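Local coordinates for protein catalase (PDB 4B7H) that breaks down hydrogen peroxide to water and oxygen as a tetrameric haem catalase that also carries bound NADPH and is inhibited by nitric oxide, at residues 285-290 / 299-304; 291-296 / 342-347. All coordinates share one frame; numbering follows the deposited sequence.

Interaction 1: residues 285-290 / 299-304; sequences NYRWNP and QKDYPL. With NDP (NADPH dihydro-nicotinamide-adenine-dinucleotide phosphate), chain H.
Tyr286 reaches across a loop turning back on itself and ends on the carboxylate of Asp301. CB leaves the backbone toward 299-304, with CG anti to the backbone N (chi1 -167°). Further out, CD1 and CE1 meet the rim of Tyr302, with CE1 3.7 Å from Tyr302 CE2; CE1 also lies 3.4 Å from Asp301 OD2, which sits at the ring edge. The tyrosine pair is an offset edge-to-face stack, the edge of Tyr302 turned to the face of Tyr286 with the planes at 67°. Over the centre of one face of the Tyr286 ring lies Arg287 CG. At the tip, Tyr286 OH donates to the anti lone pair of Asp301 OD2, the lobe turned away from OD1, over 2.8 Å, with ring and carboxylate planes 85° apart; Ser298 N also bonds to this hydroxyl. A water links Asp301 OD2, 2.6 Å from the water O, to Arg287 NH1, while Arg287 NE forms a salt bridge with Asp449. Two residues before Asp301, Gln299 N gives a nearly straight bond of 2.9 Å to O1N of the NADPH diphosphate; Ser298 OG also bonds to the cofactor. Two donors on Asp301 OD2, with the Arg287 guanidinium beyond the water, would be expected to favour the charged carboxylate.

Interaction 2: residues 291-296 / 342-347; sequences FDLTKT and DRMLQA. With HEM (protoporphyrin IX containing Fe), chain E.
Leu293 lies against both Asp342 and Met344, where the loop 291-296 packs on the N-terminal turn of helix 343-359 beside the haem. The motif is an aspartate N-cap faced by a type I beta turn, Asp292 to Lys295. Leu293 CB sits 3.5 Å from Asp342 OD2, and its CD2 touches Met344 CB at 3.8 Å, the two side chains crossing at about a right angle. Leu293 CD2 also reaches the haem methyl CMC at 3.7 Å, chi1 of 179° and chi2 of 58° swinging that branch to the pocket. Met344, bent at chi2 and chi3, lays SD and CE against the vinyl atoms CBB and CAB, and Ala347 CB adds to this wall of the pocket. Phe291 O receives a CA-H...O contact from Asp342.

Behind this shell, Asp342 OD1 caps the helix: Leu345 N bonds to it from well above the carboxylate plane, Met344 N only weakly. A water accepts from Leu293 N and donates weakly to the same oxygen, while OD2 is held by His212. Within the loop, Asp292 makes an Asx turn: Thr294 N and OG1 approach Asp292 OD1 from the same face of the carboxylate. Arg150 forms a salt bridge with Asp292 OD2, and Lys295 NZ completes a second one to that oxygen, from above the plane at 3.0 Å.

Overall arrangement
After strand 270-279 the chain enters a long loop without helix or strand, and interaction 1 closes the eight residues 291-298 within it, 285-290 meeting 299-304 just before strand 305-314. Between those ends lies 291-296, which interaction 2 joins to 342-347 after the chain has passed through strand 305-314, helix 319-324 and the short strand 337-338. The two closures therefore cross. Their centres are 15 Å apart, yet they touch: Trp288 CD1 packs on Lys295 CD at 3.8 Å. The loop thus meets NADPH through Thr296 and Gln299, while Leu293 in its middle packs on the haem-lining start of helix 343-359, tying the antiparallel sheet to that helix.

Interaction 1: residues 285-290 / 299-304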
# COMPACT_ATOMS: atom_id res chain seq x y z
N ASN A 285 30.34 -8.96 37.40
CA ASN A 285 30.41 -8.51 38.79
C ASN A 285 30.01 -7.05 39.04
O ASN A 285 30.13 -6.56 40.16
CB ASN A 285 31.79 -8.79 39.38
CG ASN A 285 32.12 -10.27 39.45
OD1 ASN A 285 31.26 -11.10 39.77
ND2 ASN A 285 33.36 -10.62 39.15
N TYR A 286 29.53 -6.36 38.01
CA TYR A 286 29.08 -4.98 38.24
C TYR A 286 27.90 -4.98 39.20
O TYR A 286 27.11 -5.94 39.23
CB TYR A 286 28.73 -4.26 36.93
CG TYR A 286 28.57 -2.76 37.13
CD1 TYR A 286 29.55 -2.03 37.78
CD2 TYR A 286 27.44 -2.09 36.67
CE1 TYR A 286 29.41 -0.68 37.99
CE2 TYR A 286 27.29 -0.73 36.87
CZ TYR A 286 28.29 -0.03 37.52
OH TYR A 286 28.16 1.33 37.73
N ARG A 287 27.80 -3.94 40.02
CA ARG A 287 26.75 -3.87 41.04
C ARG A 287 25.34 -3.88 40.44
O ARG A 287 24.38 -4.30 41.09
CB ARG A 287 26.95 -2.66 41.96
CG ARG A 287 26.84 -1.32 41.24
CD ARG A 287 27.13 -0.13 42.15
NE ARG A 287 26.10 0.04 43.17
CZ ARG A 287 25.87 1.18 43.81
NH1 ARG A 287 26.59 2.26 43.52
NH2 ARG A 287 24.91 1.25 44.73
N TRP A 288 25.23 -3.41 39.19
CA TRP A 288 23.98 -3.47 38.44
C TRP A 288 24.14 -4.34 37.20
O TRP A 288 25.25 -4.48 36.67
CB TRP A 288 23.53 -2.06 38.02
CG TRP A 288 23.01 -1.26 39.17
CD1 TRP A 288 21.92 -1.56 39.93
CD2 TRP A 288 23.55 -0.04 39.70
NE1 TRP A 288 21.75 -0.60 40.90
CE2 TRP A 288 22.73 0.34 40.78
CE3 TRP A 288 24.64 0.76 39.36
CZ2 TRP A 288 22.98 1.50 41.53
CZ3 TRP A 288 24.88 1.91 40.10
CH2 TRP A 288 24.05 2.27 41.17
N ASN A 289 23.04 -4.92 36.72
CA ASN A 289 23.11 -5.67 35.47
C ASN A 289 23.48 -4.69 34.35
O ASN A 289 22.78 -3.70 34.14
CB ASN A 289 21.77 -6.34 35.17
CG ASN A 289 21.83 -7.24 33.95
OD1 ASN A 289 22.18 -6.80 32.85
ND2 ASN A 289 21.48 -8.51 34.13
N PRO A 290 24.59 -4.96 33.64
CA PRO A 290 25.10 -3.97 32.69
C PRO A 290 24.32 -3.92 31.37
O PRO A 290 24.60 -3.05 30.55
CB PRO A 290 26.55 -4.42 32.46
CG PRO A 290 26.53 -5.88 32.72
CD PRO A 290 25.51 -6.11 33.80
N GLN A 299 28.97 7.03 36.39
CA GLN A 299 30.12 7.73 35.82
C GLN A 299 31.28 7.80 36.82
O GLN A 299 32.39 8.18 36.46
CB GLN A 299 29.72 9.11 35.31
CG GLN A 299 28.76 8.99 34.12
CD GLN A 299 27.94 10.23 33.87
OE1 GLN A 299 27.02 10.56 34.64
NE2 GLN A 299 28.23 10.92 32.78
N LYS A 300 31.01 7.42 38.06
CA LYS A 300 32.08 7.28 39.05
C LYS A 300 32.82 5.97 38.82
O LYS A 300 34.01 5.87 39.13
CB LYS A 300 31.51 7.33 40.47
CG LYS A 300 30.62 8.53 40.73
CD LYS A 300 30.29 8.66 42.20
CE LYS A 300 29.00 9.44 42.41
NZ LYS A 300 28.83 9.84 43.84
N ASP A 301 32.13 4.97 38.29
CA ASP A 301 32.74 3.69 37.99
C ASP A 301 33.34 3.69 36.59
O ASP A 301 34.42 3.13 36.36
CB ASP A 301 31.71 2.56 38.13
CG ASP A 301 31.14 2.45 39.53
OD1 ASP A 301 31.91 2.59 40.51
OD2 ASP A 301 29.92 2.21 39.66
N TYR A 302 32.65 4.34 35.66
CA TYR A 302 33.06 4.38 34.26
C TYR A 302 32.94 5.81 33.74
O TYR A 302 31.89 6.21 33.24
CB TYR A 302 32.21 3.40 33.43
CG TYR A 302 32.44 1.99 33.90
CD1 TYR A 302 33.59 1.30 33.53
CD2 TYR A 302 31.56 1.37 34.77
CE1 TYR A 302 33.84 0.02 33.99
CE2 TYR A 302 31.80 0.08 35.24
CZ TYR A 302 32.94 -0.58 34.84
OH TYR A 302 33.19 -1.86 35.31
N PRO A 303 34.02 6.60 33.91
CA PRO A 303 33.98 8.01 33.49
C PRO A 303 33.85 8.15 31.98
O PRO A 303 34.11 7.20 31.25
CB PRO A 303 35.34 8.55 33.95
CG PRO A 303 35.81 7.60 35.00
CD PRO A 303 35.28 6.26 34.59
N LEU A 304 33.46 9.32 31.52
CA LEU A 304 33.36 9.55 30.08
C LEU A 304 34.75 9.68 29.46
O LEU A 304 35.61 10.39 29.97
CB LEU A 304 32.51 10.79 29.80
CG LEU A 304 31.10 10.77 30.41
CD1 LEU A 304 30.31 12.00 29.97
CD2 LEU A 304 30.34 9.47 30.10
PA NDP H . 27.15 11.35 38.57
O1A NDP H . 27.15 12.41 39.61
O2A NDP H . 28.52 11.02 38.09
O5B NDP H . 26.24 11.85 37.35
C5B NDP H . 24.96 12.39 37.59
C4B NDP H . 24.36 12.70 36.23
O4B NDP H . 23.05 13.21 36.40
C3B NDP H . 25.19 13.75 35.48
O3B NDP H . 25.33 13.38 34.13
C2B NDP H . 24.33 15.00 35.64
O2B NDP H . 24.53 16.00 34.66
C1B NDP H . 22.94 14.38 35.63
N9A NDP H . 21.88 15.32 36.05
C8A NDP H . 22.04 16.53 36.69
N7A NDP H . 20.82 17.08 36.88
C5A NDP H . 19.89 16.26 36.35
C6A NDP H . 18.50 16.34 36.27
N6A NDP H . 17.89 17.51 36.44
N1A NDP H . 17.80 15.31 35.68
C2A NDP H . 18.47 14.22 35.17
N3A NDP H . 19.84 14.14 35.25
C4A NDP H . 20.54 15.15 35.83
O3 NDP H . 26.38 10.06 39.17
PN NDP H . 26.14 8.67 38.38
O1N NDP H . 26.73 8.73 37.02
O2N NDP H . 26.51 7.59 39.33
O5D NDP H . 24.54 8.62 38.23
C5D NDP H . 23.70 9.03 39.30
C4D NDP H . 22.29 9.21 38.79
O4D NDP H . 22.29 10.24 37.82
C3D NDP H . 21.78 7.96 38.09
O3D NDP H . 21.09 7.11 38.99
C2D NDP H . 20.90 8.52 36.99
O2D NDP H . 19.58 8.62 37.45
C1D NDP H . 21.41 9.94 36.74
N1N NDP H . 22.12 10.05 35.45
C2N NDP H . 23.06 9.11 35.14
C3N NDP H . 23.77 9.15 33.95
C7N NDP H . 24.77 8.07 33.69
O7N NDP H . 25.03 7.70 32.36
N7N NDP H . 25.37 7.46 34.71
C4N NDP H . 23.56 10.24 32.92
C5N NDP H . 22.51 11.21 33.36
C6N NDP H . 21.85 11.08 34.58
P2B NDP H . 25.55 17.22 34.91
O1X NDP H . 25.14 17.90 36.20
O2X NDP H . 26.95 16.66 35.01
O3X NDP H . 25.42 18.16 33.73
O HOH W 1 28.80 2.87 41.95

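Interaction 2: residues 291-296 / 342-347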
# COMPACT_ATOMS: atom_id res chain seq x y z
N PHE A 291 23.36 -4.83 31.20
CA PHE A 291 22.59 -4.94 29.96
C PHE A 291 21.12 -4.55 30.14
O PHE A 291 20.34 -4.64 29.19
CB PHE A 291 22.68 -6.38 29.43
CG PHE A 291 24.08 -6.92 29.38
CD1 PHE A 291 25.07 -6.27 28.64
CD2 PHE A 291 24.42 -8.08 30.08
CE1 PHE A 291 26.36 -6.78 28.59
CE2 PHE A 291 25.71 -8.58 30.03
CZ PHE A 291 26.68 -7.93 29.29
N ASP A 292 20.76 -4.16 31.36
CA ASP A 292 19.40 -3.73 31.70
C ASP A 292 19.30 -2.25 31.37
O ASP A 292 19.94 -1.42 32.01
CB ASP A 292 19.17 -3.96 33.20
CG ASP A 292 17.79 -3.51 33.68
OD1 ASP A 292 17.03 -2.87 32.92
OD2 ASP A 292 17.47 -3.79 34.86
N LEU A 293 18.50 -1.93 30.35
CA LEU A 293 18.35 -0.55 29.89
C LEU A 293 17.90 0.42 30.98
O LEU A 293 18.24 1.61 30.94
CB LEU A 293 17.37 -0.53 28.72
CG LEU A 293 17.04 0.82 28.07
CD1 LEU A 293 18.31 1.51 27.55
CD2 LEU A 293 16.03 0.60 26.96
N THR A 294 17.16 -0.09 31.97
CA THR A 294 16.70 0.74 33.09
C THR A 294 17.81 1.05 34.10
O THR A 294 17.57 1.76 35.08
CB THR A 294 15.49 0.09 33.83
OG1 THR A 294 15.93 -1.07 34.55
CG2 THR A 294 14.38 -0.29 32.85
N LYS A 295 19.01 0.51 33.86
CA LYS A 295 20.16 0.76 34.73
C LYS A 295 21.25 1.52 33.99
O LYS A 295 21.78 1.04 32.99
CB LYS A 295 20.76 -0.56 35.23
CG LYS A 295 19.77 -1.48 35.93
CD LYS A 295 19.32 -0.90 37.26
CE LYS A 295 18.44 -1.89 38.01
NZ LYS A 295 17.15 -2.11 37.32
N THR A 296 21.58 2.71 34.48
CA THR A 296 22.75 3.42 33.96
C THR A 296 24.03 2.87 34.60
O THR A 296 23.99 2.29 35.69
CB THR A 296 22.65 4.93 34.23
OG1 THR A 296 22.33 5.17 35.60
CG2 THR A 296 21.58 5.55 33.35
N ASP A 342 20.77 -6.84 25.79
CA ASP A 342 19.71 -5.93 26.19
C ASP A 342 18.49 -6.28 25.33
O ASP A 342 18.51 -6.11 24.11
CB ASP A 342 20.20 -4.49 25.94
CG ASP A 342 19.15 -3.44 26.22
OD1 ASP A 342 17.94 -3.69 26.07
OD2 ASP A 342 19.56 -2.31 26.57
N ARG A 343 17.44 -6.80 25.96
CA ARG A 343 16.29 -7.31 25.21
C ARG A 343 15.53 -6.21 24.48
O ARG A 343 14.90 -6.46 23.45
CB ARG A 343 15.34 -8.09 26.12
CG ARG A 343 15.99 -9.28 26.80
CD ARG A 343 15.02 -9.97 27.73
NE ARG A 343 15.73 -10.91 28.57
CZ ARG A 343 15.17 -11.53 29.61
NH1 ARG A 343 13.90 -11.30 29.89
NH2 ARG A 343 15.88 -12.37 30.35
N MET A 344 15.57 -4.99 25.02
CA MET A 344 14.96 -3.86 24.33
C MET A 344 15.69 -3.62 23.02
O MET A 344 15.07 -3.52 21.95
CB MET A 344 14.98 -2.61 25.21
CG MET A 344 14.08 -2.71 26.44
SD MET A 344 12.35 -2.42 26.08
CE MET A 344 12.40 -0.64 25.94
N LEU A 345 17.02 -3.54 23.09
CA LEU A 345 17.84 -3.36 21.90
C LEU A 345 17.56 -4.46 20.88
O LEU A 345 17.38 -4.18 19.69
CB LEU A 345 19.32 -3.33 22.27
CG LEU A 345 20.30 -3.27 21.10
CD1 LEU A 345 20.03 -2.05 20.19
CD2 LEU A 345 21.74 -3.30 21.64
N GLN A 346 17.49 -5.71 21.33
CA GLN A 346 17.31 -6.81 20.40
C GLN A 346 15.96 -6.74 19.67
O GLN A 346 15.87 -7.04 18.49
CB GLN A 346 17.57 -8.16 21.09
CG GLN A 346 19.00 -8.23 21.61
CD GLN A 346 19.59 -9.63 21.64
OE1 GLN A 346 18.95 -10.61 21.23
NE2 GLN A 346 20.82 -9.72 22.12
N ALA A 347 14.92 -6.32 20.38
CA ALA A 347 13.63 -6.09 19.73
C ALA A 347 13.71 -4.93 18.72
O ALA A 347 13.16 -5.03 17.62
CB ALA A 347 12.54 -5.83 20.76
CHA HEM E . 11.23 5.47 16.58
CHB HEM E . 10.57 0.87 17.95
CHC HEM E . 12.74 1.88 22.16
CHD HEM E . 14.61 5.81 20.10
C1A HEM E . 10.85 4.15 16.59
C2A HEM E . 10.18 3.46 15.51
C3A HEM E . 10.02 2.18 15.89
C4A HEM E . 10.56 2.03 17.22
CMA HEM E . 9.38 1.03 15.11
CAA HEM E . 9.77 4.10 14.16
CBA HEM E . 10.93 4.02 13.19
CGA HEM E . 10.56 4.45 11.79
O1A HEM E . 11.42 5.09 11.14
O2A HEM E . 9.43 4.16 11.32
C1B HEM E . 11.07 0.73 19.22
C2B HEM E . 10.99 -0.45 20.04
C3B HEM E . 11.58 -0.16 21.22
C4B HEM E . 12.05 1.21 21.15
CMB HEM E . 10.33 -1.77 19.60
CAB HEM E . 11.81 -1.04 22.46
CBB HEM E . 11.93 -2.36 22.39
C1C HEM E . 13.58 2.95 21.91
C2C HEM E . 14.76 3.34 22.66
C3C HEM E . 15.27 4.43 22.07
C4C HEM E . 14.43 4.74 20.93
CMC HEM E . 15.29 2.61 23.92
CAC HEM E . 16.54 5.25 22.40
CBC HEM E . 17.62 4.70 22.99
C1D HEM E . 13.82 6.10 19.02
C2D HEM E . 13.98 7.29 18.24
C3D HEM E . 12.95 7.20 17.15
C4D HEM E . 12.26 5.96 17.36
CMD HEM E . 14.98 8.42 18.48
CAD HEM E . 12.75 8.24 16.05
CBD HEM E . 13.84 8.05 15.01
CGD HEM E . 13.64 9.15 14.01
O1D HEM E . 13.31 8.87 12.83
O2D HEM E . 13.80 10.33 14.40
NA HEM E . 11.08 3.26 17.62
NB HEM E . 11.71 1.73 19.92
NC HEM E . 13.41 3.82 20.85
ND HEM E . 12.79 5.34 18.48
FE HEM E . 12.22 3.57 19.25
O HOH W 2 16.92 -3.70 28.69